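Local coordinates for protein aspartate semialdehyde dehydrogenase (Francisella tularensis subsp. tularensis, PDB 4WOJ) that probably catalyses the NADPH-dependent reductive dephosphorylation of L-aspartyl-4-phosphate to L-aspartate-semialdehyde, a shared step in making lysine, methionine and threonine, at residues M7-F12 with S71-L76; P38-T43 with Q55-L60; A149-L154 with Q299-V304; Q179-Q184 with Q222-N227; S186-I191 with S213-Q218. All coordinates share one frame; numbering follows the deposited sequence.

How the contacts relate
Contacts 1 and 2 lie in the NAD-binding domain, contacts 3, 4 and 5 in the dimerisation domain. Contact 2 is nested within the chain loop that contact 1 closes; their centres are about 12 Å apart, and strands 8-13 and 36-42 run side by side in one parallel sheet. Contact 3 closes a much longer loop that holds contacts 4 and 5, yet the centres of contacts 3 and 4 are about 34 Å apart, across the centre of the chain. Contacts 4 and 5, centres about 8 Å apart, share helix 175-191, and Gln184 of contact 4 also bonds Pro216 of contact 5. Both touch the second subunit, so helix 175-191 and the loop at 222-227 lie at the dimer interface.

Contact 1. Residues M7-F12 with S71-L76; sequences MLKVGF and SMDILL
Val10, Gly11 and Phe12 pair with Ile74, Leu75 and Leu76 as parallel neighbours in the Rossmann-type sheet of the NAD-binding domain. The tight part is the inner ladder. Gly11 N gives a nearly straight bond to Ile74 O (2.8 Å, 168° at the hydrogen), and Gly11 O takes Leu76 N at 2.9 Å. On one face Val10 and Ile74 lie side by side, pointing the same way, and Leu365 of helix 354-369 packs on both. Gly11 has no side chain on the other face, where Met72 lies against its backbone: the chain bends at chi2 (-69°) and brings SD to 3.4 Å from Gly11 N. CE of the same methionine touches Lys9 CB.

Toward the start of the strands the contact opens to solvent. Lys9 and Asp73 are both partly exposed, and Lys9 NZ stays 6.6 Å from Asp73 OD2, so these opposite charges make no salt bridge. They join instead through the Lys9 backbone. Lys9 O accepts from Asp73 N in its carbonyl plane and also from Ile74 N, tilted from it. In return, Lys9 N donates to the Asp73 carboxylate, meeting the anti lone pair of OD2 at 2.8 Å.

Contact 2. Residues P38-T43 with Q55-L60; sequences PTFFST and QQYGAL
In the Rossmann-type NAD-binding domain, strand 36-42 of the parallel sheet is flanked by the loop that leads to the short strand 61-62, and Pro38, Phe40 and Ser42 meet Tyr57 and Leu60 of that loop. The contact is largely apolar, with no hydrogen bond between the segments. Pro38 lies over one face of the Tyr57 ring in a CH-pi contact, CG 3.6 Å from the ring centroid and 18° off the normal. Gln56 CG rests on the opposite face, so the ring is sandwiched. Tyr57 CG stands anti to its own carbonyl carbon (chi1 -57°), which carries the ring over the proline.

Phe40 meets the same tyrosine at its own ring edge, near the ring plane: Phe40 CE2 is 3.4 Å from Tyr57 CD2, with the two planes at 40°. Phe12 of strand 8-13 and Trp15 also pack against the Phe40 ring, the latter edge-to-face. Farther along, Leu60 lies against the strand through its two methyls, CD2 on Phe40 CB and CD1 on Ser42, whose OG is bonded to Arg16. Next to them, the CA-H of Leu60 points at Phe40 O, with Leu60 CA 3.3 Å from that oxygen.

Contact 3. Residues A149-L154 with Q299-V304; sequences AIAGLL and QGNEWV
Close backbone packing carries much of this contact: Gly152 and Gly300 bring their CA atoms to 3.6 Å, where the short helix 151-154 passes the loop between helix 290-298 and strand 304-307. Gly152 N is likewise 3.6 Å from Gly300 CA. With no CB on either residue, the two main chains meet directly.

Van der Waals contacts of methyl groups with polar atoms flank this point. Ala151 CB lies 3.5 Å from Asn301 ND2 and also touches Gly300 O. At the other end Val304 CG2 rests against Ala149 O at 3.9 Å.

Hydrogen bonds hold the loop in shape, though none joins the two segments. Asn301 OD1 accepts from Val304 N, three residues on, at 3.1 Å, an Asx motif in which the donor is tilted 35° from the carbonyl plane; Trp303 N adds a weak bond to the same oxygen. Asn301 CG sits between its backbone N and carbonyl carbon (chi1 47°), which folds the amide back over its own loop. Beyond the segments, Asn301 ND2 gives a weak bond to Leu148 O, and Lys155 NZ bonds Gly300 O.

The chemistry implies an association resting on close fit: the asparagine probably helps hold the turn that leads into strand 304-307, while the polar ties come from residues just outside 149-154, the weak one to Leu148 and the one from Lys155.

Contact 4. Residues Q179-Q184 with Q222-N227; sequences QELLQQ and QTLAYN
Gln184 OE1 accepts two successive backbone N-H groups of the loop 222-227: Leu224 N at 3.0 Å and, by a weak bond, Ala225 N at 3.4 Å. The Leu224 donor approaches well to one side of the carbonyl, with a C=O...N angle of 122° and a tilt of 34° from the plane. Gln184 CG stands anti to the carbonyl carbon (chi1 -68°), and the extended chain beyond it carries the amide from helix 175-191 to the loop. The other end of the amide is held too, NE2 giving hydrogen bonds to Pro216 O and Thr220 OG1.

The loop braces itself with a type II beta turn from Leu224 to Asn227, and Asn227 ND2 closes back on Thr223 O at 2.8 Å, nearly straight and in the amide plane. Asn227 OD1 bonds Gln321 N of the second subunit.

Packing surrounds these bonds. Thr223 CG2 slides past the Gln184 amide, 3.5 Å from OE1. One turn back on the helix, Leu181 divides its methyls, CD2 meeting Leu224 CD2 and CD1 meeting Ala225 CB, each at 4.2 Å.

Both ends of the buried amide thus have partners, OE1 through one ordinary and one weak bond, and these support its orientation: OE1 toward the N-H groups of Leu224 and Ala225, NE2 toward Pro216 and Thr220. One side chain thereby ties the helix to a loop that reaches the other subunit.

Contact 5. Residues S186-I191 with S213-Q218; sequences SLLSKI and SKIPQQ
Leu187 and Leu188, near the end of helix 175-191, receive Ile215 and Pro216 of the loop 213-218 in a largely apolar contact without a hydrogen bond between the segments. Ile215 CD1 is the central atom: it touches Leu187 CB at 3.7 Å and Leu188 CD2 at 4.0 Å, and so sits against both consecutive leucines. The Leu188 and Ile215 side chains cross at about a right angle. Leu187 CD1 instead meets CD of the Pro216 ring at 3.7 Å. The same methyl lies 3.6 Å from Lys214 O.

The shape of Ile215 accounts for its reach. CG1 is anti to the carbonyl carbon, and a second bend at chi2 (-50°) swings CD1 up to the helix. Within the loop, Gln217 turns back: NE2 donates to Ile215 O at 2.8 Å, with the oxygen close to the amide plane, and also bonds Ser209 O.

Ile215 packs against both helices, since Leu208 of helix 198-209 touches it and Leu188 alike. Along helix 175-191, Ser189 meets Ser189 of the second subunit through a hydrogen bond between their OG atoms.

Contact 1. Residues M7-F12 with S71-L76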
# COMPACT_ATOMS: atom_id res chain seq x y z
N MET B 7 -37.20 -0.12 -30.70
CA MET B 7 -35.85 -0.49 -30.33
C MET B 7 -35.56 0.49 -29.23
O MET B 7 -36.17 1.56 -29.22
CB MET B 7 -34.90 -0.26 -31.51
CG MET B 7 -33.65 -1.13 -31.53
SD MET B 7 -32.70 -1.06 -33.09
CE MET B 7 -33.21 -2.58 -33.86
N LEU B 8 -34.65 0.20 -28.32
CA LEU B 8 -34.35 1.18 -27.29
C LEU B 8 -33.39 2.29 -27.68
O LEU B 8 -32.33 2.06 -28.26
CB LEU B 8 -33.88 0.49 -26.02
CG LEU B 8 -35.04 -0.22 -25.34
CD1 LEU B 8 -34.57 -0.93 -24.09
CD2 LEU B 8 -36.17 0.75 -25.02
N LYS B 9 -33.80 3.52 -27.40
CA LYS B 9 -32.95 4.65 -27.68
C LYS B 9 -32.09 4.91 -26.47
O LYS B 9 -32.60 5.31 -25.43
CB LYS B 9 -33.78 5.88 -28.01
CG LYS B 9 -34.76 5.65 -29.13
CD LYS B 9 -35.40 6.97 -29.52
CE LYS B 9 -34.56 7.65 -30.59
NZ LYS B 9 -35.11 8.98 -30.95
N VAL B 10 -30.78 4.70 -26.62
CA VAL B 10 -29.85 4.81 -25.51
C VAL B 10 -28.85 5.91 -25.77
O VAL B 10 -28.17 5.92 -26.79
CB VAL B 10 -29.05 3.52 -25.29
CG1 VAL B 10 -28.38 3.56 -23.93
CG2 VAL B 10 -29.95 2.31 -25.40
N GLY B 11 -28.75 6.82 -24.80
CA GLY B 11 -27.86 7.97 -24.89
C GLY B 11 -26.67 7.77 -23.98
O GLY B 11 -26.79 7.21 -22.90
N PHE B 12 -25.51 8.22 -24.44
CA PHE B 12 -24.27 8.05 -23.71
C PHE B 12 -23.63 9.39 -23.36
O PHE B 12 -23.28 10.17 -24.25
CB PHE B 12 -23.29 7.17 -24.51
CG PHE B 12 -23.79 5.78 -24.71
CD1 PHE B 12 -23.59 4.80 -23.73
CD2 PHE B 12 -24.54 5.46 -25.83
CE1 PHE B 12 -24.10 3.51 -23.89
CE2 PHE B 12 -25.04 4.17 -26.01
CZ PHE B 12 -24.83 3.20 -25.04
N SER B 71 -35.76 12.29 -24.97
CA SER B 71 -36.23 11.30 -25.96
C SER B 71 -35.56 9.93 -25.80
O SER B 71 -36.10 8.93 -26.28
CB SER B 71 -35.98 11.82 -27.37
OG SER B 71 -34.68 12.36 -27.42
N MET B 72 -34.39 9.88 -25.16
CA MET B 72 -33.72 8.59 -24.89
C MET B 72 -34.54 7.78 -23.88
O MET B 72 -35.09 8.31 -22.93
CB MET B 72 -32.30 8.78 -24.35
CG MET B 72 -31.35 9.56 -25.25
SD MET B 72 -30.87 8.69 -26.77
CE MET B 72 -32.00 9.51 -27.89
N ASP B 73 -34.66 6.48 -24.15
CA ASP B 73 -35.27 5.54 -23.25
C ASP B 73 -34.40 5.26 -22.01
O ASP B 73 -34.90 4.91 -20.92
CB ASP B 73 -35.52 4.24 -23.99
CG ASP B 73 -36.58 4.39 -25.05
OD1 ASP B 73 -37.76 4.53 -24.65
OD2 ASP B 73 -36.24 4.42 -26.27
N ILE B 74 -33.09 5.40 -22.23
CA ILE B 74 -32.07 5.07 -21.27
C ILE B 74 -30.89 6.00 -21.49
O ILE B 74 -30.43 6.18 -22.62
CB ILE B 74 -31.57 3.62 -21.43
CG1 ILE B 74 -32.71 2.61 -21.26
CG2 ILE B 74 -30.45 3.32 -20.43
CD1 ILE B 74 -32.25 1.16 -21.35
N LEU B 75 -30.38 6.57 -20.40
CA LEU B 75 -29.18 7.38 -20.45
C LEU B 75 -28.13 6.75 -19.55
O LEU B 75 -28.44 6.22 -18.49
CB LEU B 75 -29.47 8.80 -19.99
CG LEU B 75 -30.48 9.57 -20.86
CD1 LEU B 75 -30.91 10.82 -20.13
CD2 LEU B 75 -29.88 9.91 -22.22
N LEU B 76 -26.88 6.80 -20.00
CA LEU B 76 -25.78 6.19 -19.27
C LEU B 76 -24.62 7.18 -19.12
O LEU B 76 -23.93 7.52 -20.10
CB LEU B 76 -25.34 4.92 -20.00
CG LEU B 76 -24.54 3.94 -19.14
CD1 LEU B 76 -24.65 2.56 -19.77
CD2 LEU B 76 -23.10 4.38 -18.99

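Contact 2. Residues P38-T43 with Q55-L60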
# COMPACT_ATOMS: atom_id res chain seq x y z
N PRO B 38 -28.02 3.94 -30.48
CA PRO B 38 -27.20 4.80 -29.65
C PRO B 38 -27.27 6.25 -30.06
O PRO B 38 -27.46 6.55 -31.23
CB PRO B 38 -25.79 4.26 -29.86
CG PRO B 38 -25.97 2.91 -30.45
CD PRO B 38 -27.20 3.04 -31.29
N THR B 39 -27.12 7.14 -29.09
CA THR B 39 -26.93 8.54 -29.34
C THR B 39 -25.86 9.03 -28.39
O THR B 39 -25.87 8.69 -27.22
CB THR B 39 -28.24 9.32 -29.13
OG1 THR B 39 -29.20 8.86 -30.08
CG2 THR B 39 -28.03 10.80 -29.29
N PHE B 40 -24.95 9.83 -28.90
CA PHE B 40 -23.76 10.20 -28.18
C PHE B 40 -23.77 11.67 -27.82
O PHE B 40 -23.71 12.53 -28.70
CB PHE B 40 -22.52 9.81 -29.00
CG PHE B 40 -22.26 8.34 -28.97
CD1 PHE B 40 -21.62 7.76 -27.88
CD2 PHE B 40 -22.75 7.51 -29.97
CE1 PHE B 40 -21.42 6.40 -27.82
CE2 PHE B 40 -22.57 6.14 -29.89
CZ PHE B 40 -21.90 5.59 -28.82
N PHE B 41 -23.83 11.94 -26.52
CA PHE B 41 -23.96 13.29 -26.02
C PHE B 41 -22.64 13.91 -25.65
O PHE B 41 -21.66 13.23 -25.33
CB PHE B 41 -24.86 13.33 -24.81
CG PHE B 41 -26.28 13.13 -25.16
CD1 PHE B 41 -26.83 11.86 -25.15
CD2 PHE B 41 -27.07 14.21 -25.53
CE1 PHE B 41 -28.17 11.68 -25.46
CE2 PHE B 41 -28.40 14.03 -25.86
CZ PHE B 41 -28.95 12.77 -25.83
N SER B 42 -22.61 15.23 -25.74
CA SER B 42 -21.35 15.93 -25.64
C SER B 42 -21.57 17.30 -25.07
O SER B 42 -22.69 17.80 -24.98
CB SER B 42 -20.69 16.03 -27.02
OG SER B 42 -19.29 16.11 -26.89
N THR B 43 -20.47 17.87 -24.62
CA THR B 43 -20.48 19.25 -24.16
C THR B 43 -19.52 20.11 -24.94
O THR B 43 -19.12 21.15 -24.46
CB THR B 43 -20.11 19.35 -22.66
OG1 THR B 43 -20.87 18.37 -21.92
CG2 THR B 43 -20.40 20.75 -22.12
N GLN B 55 -19.20 7.63 -35.15
CA GLN B 55 -19.58 8.17 -36.46
C GLN B 55 -20.88 7.59 -37.04
O GLN B 55 -21.71 8.33 -37.60
CB GLN B 55 -18.44 7.96 -37.45
CG GLN B 55 -18.85 8.15 -38.90
CD GLN B 55 -17.70 8.60 -39.78
OE1 GLN B 55 -16.52 8.37 -39.48
NE2 GLN B 55 -18.05 9.25 -40.87
N GLN B 56 -21.04 6.27 -36.91
CA GLN B 56 -22.17 5.55 -37.54
C GLN B 56 -23.53 5.83 -36.90
O GLN B 56 -24.57 5.43 -37.42
CB GLN B 56 -21.87 4.05 -37.62
CG GLN B 56 -22.32 3.22 -36.42
CD GLN B 56 -21.94 1.76 -36.55
OE1 GLN B 56 -20.98 1.31 -35.97
NE2 GLN B 56 -22.70 1.03 -37.33
N TYR B 57 -23.52 6.49 -35.75
CA TYR B 57 -24.76 6.80 -35.03
C TYR B 57 -25.15 8.25 -35.24
O TYR B 57 -26.21 8.69 -34.79
CB TYR B 57 -24.60 6.43 -33.56
CG TYR B 57 -24.22 4.98 -33.41
CD1 TYR B 57 -25.10 3.98 -33.78
CD2 TYR B 57 -22.97 4.60 -32.95
CE1 TYR B 57 -24.76 2.63 -33.67
CE2 TYR B 57 -22.62 3.26 -32.83
CZ TYR B 57 -23.52 2.28 -33.20
OH TYR B 57 -23.16 0.96 -33.11
N GLY B 58 -24.30 8.99 -35.94
CA GLY B 58 -24.61 10.34 -36.36
C GLY B 58 -23.91 11.43 -35.59
O GLY B 58 -22.77 11.28 -35.15
N ALA B 59 -24.59 12.56 -35.45
CA ALA B 59 -24.02 13.76 -34.86
C ALA B 59 -24.12 13.75 -33.35
O ALA B 59 -25.04 13.18 -32.77
CB ALA B 59 -24.74 14.97 -35.40
N LEU B 60 -23.17 14.43 -32.72
CA LEU B 60 -23.17 14.57 -31.27
C LEU B 60 -24.26 15.53 -30.85
O LEU B 60 -24.33 16.64 -31.36
CB LEU B 60 -21.83 15.08 -30.75
CG LEU B 60 -20.64 14.19 -31.06
CD1 LEU B 60 -19.37 14.90 -30.64
CD2 LEU B 60 -20.80 12.85 -30.37

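Contact 3. Residues A149-L154 with Q299-V304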
# COMPACT_ATOMS: atom_id res chain seq x y z
N ALA B 149 -14.13 -10.26 -5.08
CA ALA B 149 -13.04 -11.15 -4.71
C ALA B 149 -13.49 -12.18 -3.64
O ALA B 149 -13.20 -13.37 -3.75
CB ALA B 149 -11.88 -10.34 -4.19
N ILE B 150 -14.20 -11.72 -2.63
CA ILE B 150 -14.70 -12.63 -1.59
C ILE B 150 -16.20 -12.92 -1.73
O ILE B 150 -16.88 -13.26 -0.75
CB ILE B 150 -14.38 -12.10 -0.19
CG1 ILE B 150 -14.90 -10.68 -0.01
CG2 ILE B 150 -12.87 -12.12 0.02
CD1 ILE B 150 -14.82 -10.18 1.42
N ALA B 151 -16.69 -12.81 -2.96
CA ALA B 151 -18.09 -13.06 -3.25
C ALA B 151 -18.59 -14.40 -2.72
O ALA B 151 -19.72 -14.51 -2.28
CB ALA B 151 -18.34 -12.96 -4.75
N GLY B 152 -17.73 -15.41 -2.80
CA GLY B 152 -18.10 -16.78 -2.50
C GLY B 152 -18.30 -17.00 -1.01
O GLY B 152 -18.96 -17.92 -0.62
N LEU B 153 -17.70 -16.14 -0.20
CA LEU B 153 -17.98 -16.08 1.23
C LEU B 153 -19.23 -15.21 1.54
O LEU B 153 -20.02 -15.53 2.44
CB LEU B 153 -16.74 -15.57 1.96
CG LEU B 153 -15.49 -16.47 1.83
CD1 LEU B 153 -14.24 -15.75 2.28
CD2 LEU B 153 -15.63 -17.74 2.64
N LEU B 154 -19.44 -14.15 0.77
CA LEU B 154 -20.54 -13.23 1.06
C LEU B 154 -21.89 -13.85 0.73
O LEU B 154 -22.85 -13.71 1.49
CB LEU B 154 -20.39 -11.93 0.31
CG LEU B 154 -19.10 -11.18 0.62
CD1 LEU B 154 -18.71 -10.27 -0.53
CD2 LEU B 154 -19.24 -10.39 1.90
N GLN B 299 -15.11 -20.25 -6.03
CA GLN B 299 -16.44 -20.39 -6.66
C GLN B 299 -17.38 -19.16 -6.54
O GLN B 299 -18.56 -19.25 -6.83
CB GLN B 299 -17.13 -21.67 -6.16
CG GLN B 299 -16.34 -22.92 -6.53
CD GLN B 299 -17.17 -24.17 -6.83
OE1 GLN B 299 -16.69 -25.30 -6.60
NE2 GLN B 299 -18.39 -24.01 -7.35
N GLY B 300 -16.85 -18.00 -6.20
CA GLY B 300 -17.67 -16.81 -6.12
C GLY B 300 -18.22 -16.31 -7.45
O GLY B 300 -19.33 -15.75 -7.48
N ASN B 301 -17.42 -16.45 -8.51
CA ASN B 301 -17.83 -16.12 -9.87
C ASN B 301 -16.74 -16.47 -10.86
O ASN B 301 -15.70 -16.95 -10.51
CB ASN B 301 -18.20 -14.64 -10.01
CG ASN B 301 -17.18 -13.75 -9.39
OD1 ASN B 301 -16.13 -13.49 -9.98
ND2 ASN B 301 -17.47 -13.28 -8.16
N GLU B 302 -17.00 -16.27 -12.13
CA GLU B 302 -16.03 -16.63 -13.17
C GLU B 302 -14.79 -15.75 -13.17
O GLU B 302 -13.76 -16.21 -13.61
CB GLU B 302 -16.66 -16.69 -14.55
CG GLU B 302 -17.47 -15.47 -14.94
CD GLU B 302 -17.85 -15.49 -16.41
OE1 GLU B 302 -16.95 -15.67 -17.27
OE2 GLU B 302 -19.06 -15.33 -16.71
N TRP B 303 -14.87 -14.52 -12.63
CA TRP B 303 -13.73 -13.59 -12.65
C TRP B 303 -12.72 -13.80 -11.56
O TRP B 303 -11.57 -13.42 -11.71
CB TRP B 303 -14.23 -12.15 -12.69
CG TRP B 303 -15.07 -12.00 -13.88
CD1 TRP B 303 -14.64 -11.81 -15.18
CD2 TRP B 303 -16.48 -12.16 -13.94
NE1 TRP B 303 -15.72 -11.77 -16.03
CE2 TRP B 303 -16.87 -11.99 -15.30
CE3 TRP B 303 -17.46 -12.45 -12.98
CZ2 TRP B 303 -18.18 -12.09 -15.73
CZ3 TRP B 303 -18.77 -12.53 -13.39
CH2 TRP B 303 -19.12 -12.36 -14.76
N VAL B 304 -13.16 -14.35 -10.42
CA VAL B 304 -12.27 -14.60 -9.29
C VAL B 304 -11.13 -15.50 -9.76
O VAL B 304 -11.36 -16.54 -10.31
CB VAL B 304 -13.02 -15.27 -8.12
CG1 VAL B 304 -12.07 -15.79 -7.06
CG2 VAL B 304 -13.95 -14.28 -7.49

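Contact 4. Residues Q179-Q184 with Q222-N227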
# COMPACT_ATOMS: atom_id res chain seq x y z
N GLN B 179 -2.09 11.79 -15.77
CA GLN B 179 -1.13 12.55 -16.55
C GLN B 179 -0.16 13.24 -15.62
O GLN B 179 1.05 13.17 -15.80
CB GLN B 179 -1.85 13.58 -17.42
CG GLN B 179 -2.26 13.03 -18.77
CD GLN B 179 -3.42 13.78 -19.39
OE1 GLN B 179 -3.81 14.86 -18.96
NE2 GLN B 179 -4.00 13.18 -20.42
N GLU B 180 -0.70 13.89 -14.59
CA GLU B 180 0.16 14.52 -13.57
C GLU B 180 1.18 13.50 -13.01
O GLU B 180 2.38 13.75 -13.00
CB GLU B 180 -0.67 15.18 -12.45
CG GLU B 180 0.06 16.37 -11.85
CD GLU B 180 -0.64 17.00 -10.66
OE1 GLU B 180 -0.70 16.34 -9.61
OE2 GLU B 180 -1.11 18.17 -10.75
N LEU B 181 0.69 12.33 -12.58
CA LEU B 181 1.56 11.33 -11.96
C LEU B 181 2.67 10.97 -12.93
O LEU B 181 3.86 10.88 -12.53
CB LEU B 181 0.78 10.08 -11.51
CG LEU B 181 1.65 8.83 -11.22
CD1 LEU B 181 2.66 9.03 -10.13
CD2 LEU B 181 0.79 7.64 -10.88
N LEU B 182 2.28 10.70 -14.18
CA LEU B 182 3.29 10.33 -15.21
C LEU B 182 4.29 11.44 -15.36
O LEU B 182 5.47 11.20 -15.46
CB LEU B 182 2.65 10.04 -16.56
CG LEU B 182 1.76 8.79 -16.63
CD1 LEU B 182 0.98 8.78 -17.93
CD2 LEU B 182 2.59 7.52 -16.45
N GLN B 183 3.82 12.67 -15.29
CA GLN B 183 4.70 13.81 -15.48
C GLN B 183 5.64 14.07 -14.29
O GLN B 183 6.84 14.29 -14.46
CB GLN B 183 3.86 15.02 -15.80
CG GLN B 183 4.56 16.33 -15.59
CD GLN B 183 4.05 17.33 -16.57
OE1 GLN B 183 2.88 17.68 -16.54
NE2 GLN B 183 4.94 17.76 -17.48
N GLN B 184 5.10 14.07 -13.09
CA GLN B 184 5.95 14.13 -11.89
C GLN B 184 7.11 13.16 -12.06
O GLN B 184 8.26 13.53 -11.92
CB GLN B 184 5.17 13.76 -10.64
CG GLN B 184 4.11 14.77 -10.25
CD GLN B 184 3.11 14.20 -9.25
OE1 GLN B 184 3.27 13.06 -8.79
NE2 GLN B 184 2.04 14.99 -8.93
N GLN B 222 -0.18 16.72 -3.42
CA GLN B 222 1.26 16.53 -3.20
C GLN B 222 1.78 15.62 -4.28
O GLN B 222 1.03 14.98 -4.98
CB GLN B 222 1.55 15.93 -1.83
CG GLN B 222 0.92 16.68 -0.66
CD GLN B 222 1.68 17.95 -0.25
OE1 GLN B 222 2.77 18.27 -0.75
NE2 GLN B 222 1.09 18.69 0.68
N THR B 223 3.09 15.55 -4.41
CA THR B 223 3.66 14.63 -5.35
C THR B 223 3.34 13.17 -4.95
O THR B 223 3.61 12.75 -3.83
CB THR B 223 5.17 14.83 -5.44
OG1 THR B 223 5.45 16.15 -5.92
CG2 THR B 223 5.76 13.82 -6.38
N LEU B 224 2.77 12.40 -5.88
CA LEU B 224 2.46 10.98 -5.66
C LEU B 224 3.63 10.07 -6.03
O LEU B 224 3.81 9.00 -5.46
CB LEU B 224 1.20 10.60 -6.45
CG LEU B 224 0.68 9.16 -6.42
CD1 LEU B 224 0.51 8.68 -5.00
CD2 LEU B 224 -0.63 9.02 -7.19
N ALA B 225 4.47 10.51 -6.97
CA ALA B 225 5.62 9.68 -7.38
C ALA B 225 6.59 9.47 -6.22
O ALA B 225 6.92 10.41 -5.50
CB ALA B 225 6.35 10.30 -8.57
N TYR B 226 7.08 8.23 -6.08
CA TYR B 226 7.89 7.80 -4.93
C TYR B 226 7.22 8.19 -3.63
O TYR B 226 7.88 8.54 -2.64
CB TYR B 226 9.30 8.38 -4.99
CG TYR B 226 10.05 8.01 -6.26
CD1 TYR B 226 10.46 6.71 -6.51
CD2 TYR B 226 10.36 8.98 -7.20
CE1 TYR B 226 11.13 6.38 -7.68
CE2 TYR B 226 11.05 8.67 -8.35
CZ TYR B 226 11.43 7.37 -8.60
OH TYR B 226 12.12 7.09 -9.76
N ASN B 227 5.90 8.12 -3.61
CA ASN B 227 5.19 8.53 -2.46
C ASN B 227 3.92 7.73 -2.27
O ASN B 227 3.62 6.84 -3.01
CB ASN B 227 4.91 10.02 -2.58
CG ASN B 227 4.74 10.68 -1.25
OD1 ASN B 227 5.09 10.11 -0.22
ND2 ASN B 227 4.18 11.89 -1.24

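Contact 5. Residues S186-I191 with S213-Q218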
# COMPACT_ATOMS: atom_id res chain seq x y z
N SER B 186 8.33 11.71 -14.68
CA SER B 186 9.17 12.05 -15.82
C SER B 186 10.21 13.07 -15.42
O SER B 186 11.40 12.86 -15.62
CB SER B 186 8.34 12.59 -16.97
OG SER B 186 9.18 13.24 -17.92
N LEU B 187 9.73 14.17 -14.84
CA LEU B 187 10.61 15.26 -14.41
C LEU B 187 11.65 14.85 -13.37
O LEU B 187 12.85 15.14 -13.52
CB LEU B 187 9.79 16.40 -13.85
CG LEU B 187 8.82 17.06 -14.85
CD1 LEU B 187 7.85 17.99 -14.13
CD2 LEU B 187 9.59 17.81 -15.94
N LEU B 188 11.20 14.14 -12.33
CA LEU B 188 12.10 13.60 -11.33
C LEU B 188 13.12 12.68 -11.95
O LEU B 188 14.26 12.63 -11.49
CB LEU B 188 11.35 12.80 -10.28
CG LEU B 188 10.26 13.51 -9.56
CD1 LEU B 188 9.56 12.52 -8.65
CD2 LEU B 188 10.85 14.63 -8.75
N SER B 189 12.72 11.92 -12.95
CA SER B 189 13.66 11.02 -13.63
C SER B 189 14.74 11.78 -14.37
O SER B 189 15.87 11.30 -14.49
CB SER B 189 12.96 10.09 -14.64
OG SER B 189 11.90 9.36 -14.04
N LYS B 190 14.39 12.95 -14.90
CA LYS B 190 15.38 13.76 -15.65
C LYS B 190 16.44 14.28 -14.72
O LYS B 190 17.63 14.06 -14.96
CB LYS B 190 14.73 14.92 -16.40
CG LYS B 190 14.23 14.48 -17.76
CD LYS B 190 13.22 15.45 -18.34
CE LYS B 190 12.74 14.93 -19.69
NZ LYS B 190 11.33 15.32 -19.95
N ILE B 191 16.02 14.92 -13.63
CA ILE B 191 17.00 15.44 -12.68
C ILE B 191 17.87 14.35 -12.07
O ILE B 191 18.99 14.62 -11.69
CB ILE B 191 16.39 16.33 -11.60
CG1 ILE B 191 17.55 16.95 -10.81
CG2 ILE B 191 15.50 15.53 -10.66
CD1 ILE B 191 17.23 18.13 -9.91
N SER B 213 6.44 24.50 -7.83
CA SER B 213 6.71 25.31 -9.01
C SER B 213 7.62 24.59 -10.01
O SER B 213 7.87 25.09 -11.11
CB SER B 213 7.36 26.62 -8.59
OG SER B 213 8.73 26.38 -8.31
N LYS B 214 8.16 23.45 -9.60
CA LYS B 214 9.03 22.63 -10.45
C LYS B 214 8.32 21.34 -10.84
O LYS B 214 8.42 20.86 -11.97
CB LYS B 214 10.31 22.25 -9.71
CG LYS B 214 11.15 23.43 -9.27
CD LYS B 214 12.20 23.82 -10.31
CE LYS B 214 13.24 24.78 -9.74
NZ LYS B 214 14.61 24.26 -10.00
N ILE B 215 7.61 20.80 -9.87
CA ILE B 215 6.91 19.54 -10.01
C ILE B 215 5.44 19.76 -9.78
O ILE B 215 5.03 19.98 -8.64
CB ILE B 215 7.37 18.56 -8.91
CG1 ILE B 215 8.87 18.24 -9.07
CG2 ILE B 215 6.52 17.30 -8.95
CD1 ILE B 215 9.28 17.84 -10.46
N PRO B 216 4.64 19.65 -10.84
CA PRO B 216 3.23 19.94 -10.72
C PRO B 216 2.51 18.95 -9.81
O PRO B 216 2.64 17.75 -10.00
CB PRO B 216 2.72 19.77 -12.14
CG PRO B 216 3.60 18.73 -12.70
CD PRO B 216 4.95 19.01 -12.12
N GLN B 217 1.76 19.47 -8.86
CA GLN B 217 1.14 18.64 -7.85
C GLN B 217 -0.22 19.14 -7.39
O GLN B 217 -0.69 18.75 -6.34
CB GLN B 217 2.06 18.52 -6.65
CG GLN B 217 2.74 19.80 -6.23
CD GLN B 217 3.93 19.54 -5.32
OE1 GLN B 217 3.76 19.44 -4.11
NE2 GLN B 217 5.14 19.42 -5.91
N GLN B 218 -0.85 20.00 -8.16
CA GLN B 218 -2.14 20.53 -7.75
C GLN B 218 -3.22 19.46 -7.81
O GLN B 218 -4.09 19.40 -6.92
CB GLN B 218 -2.58 21.72 -8.61
CG GLN B 218 -1.66 22.94 -8.63
CD GLN B 218 -0.81 23.12 -7.38
OE1 GLN B 218 0.44 23.02 -7.42
NE2 GLN B 218 -1.46 23.39 -6.26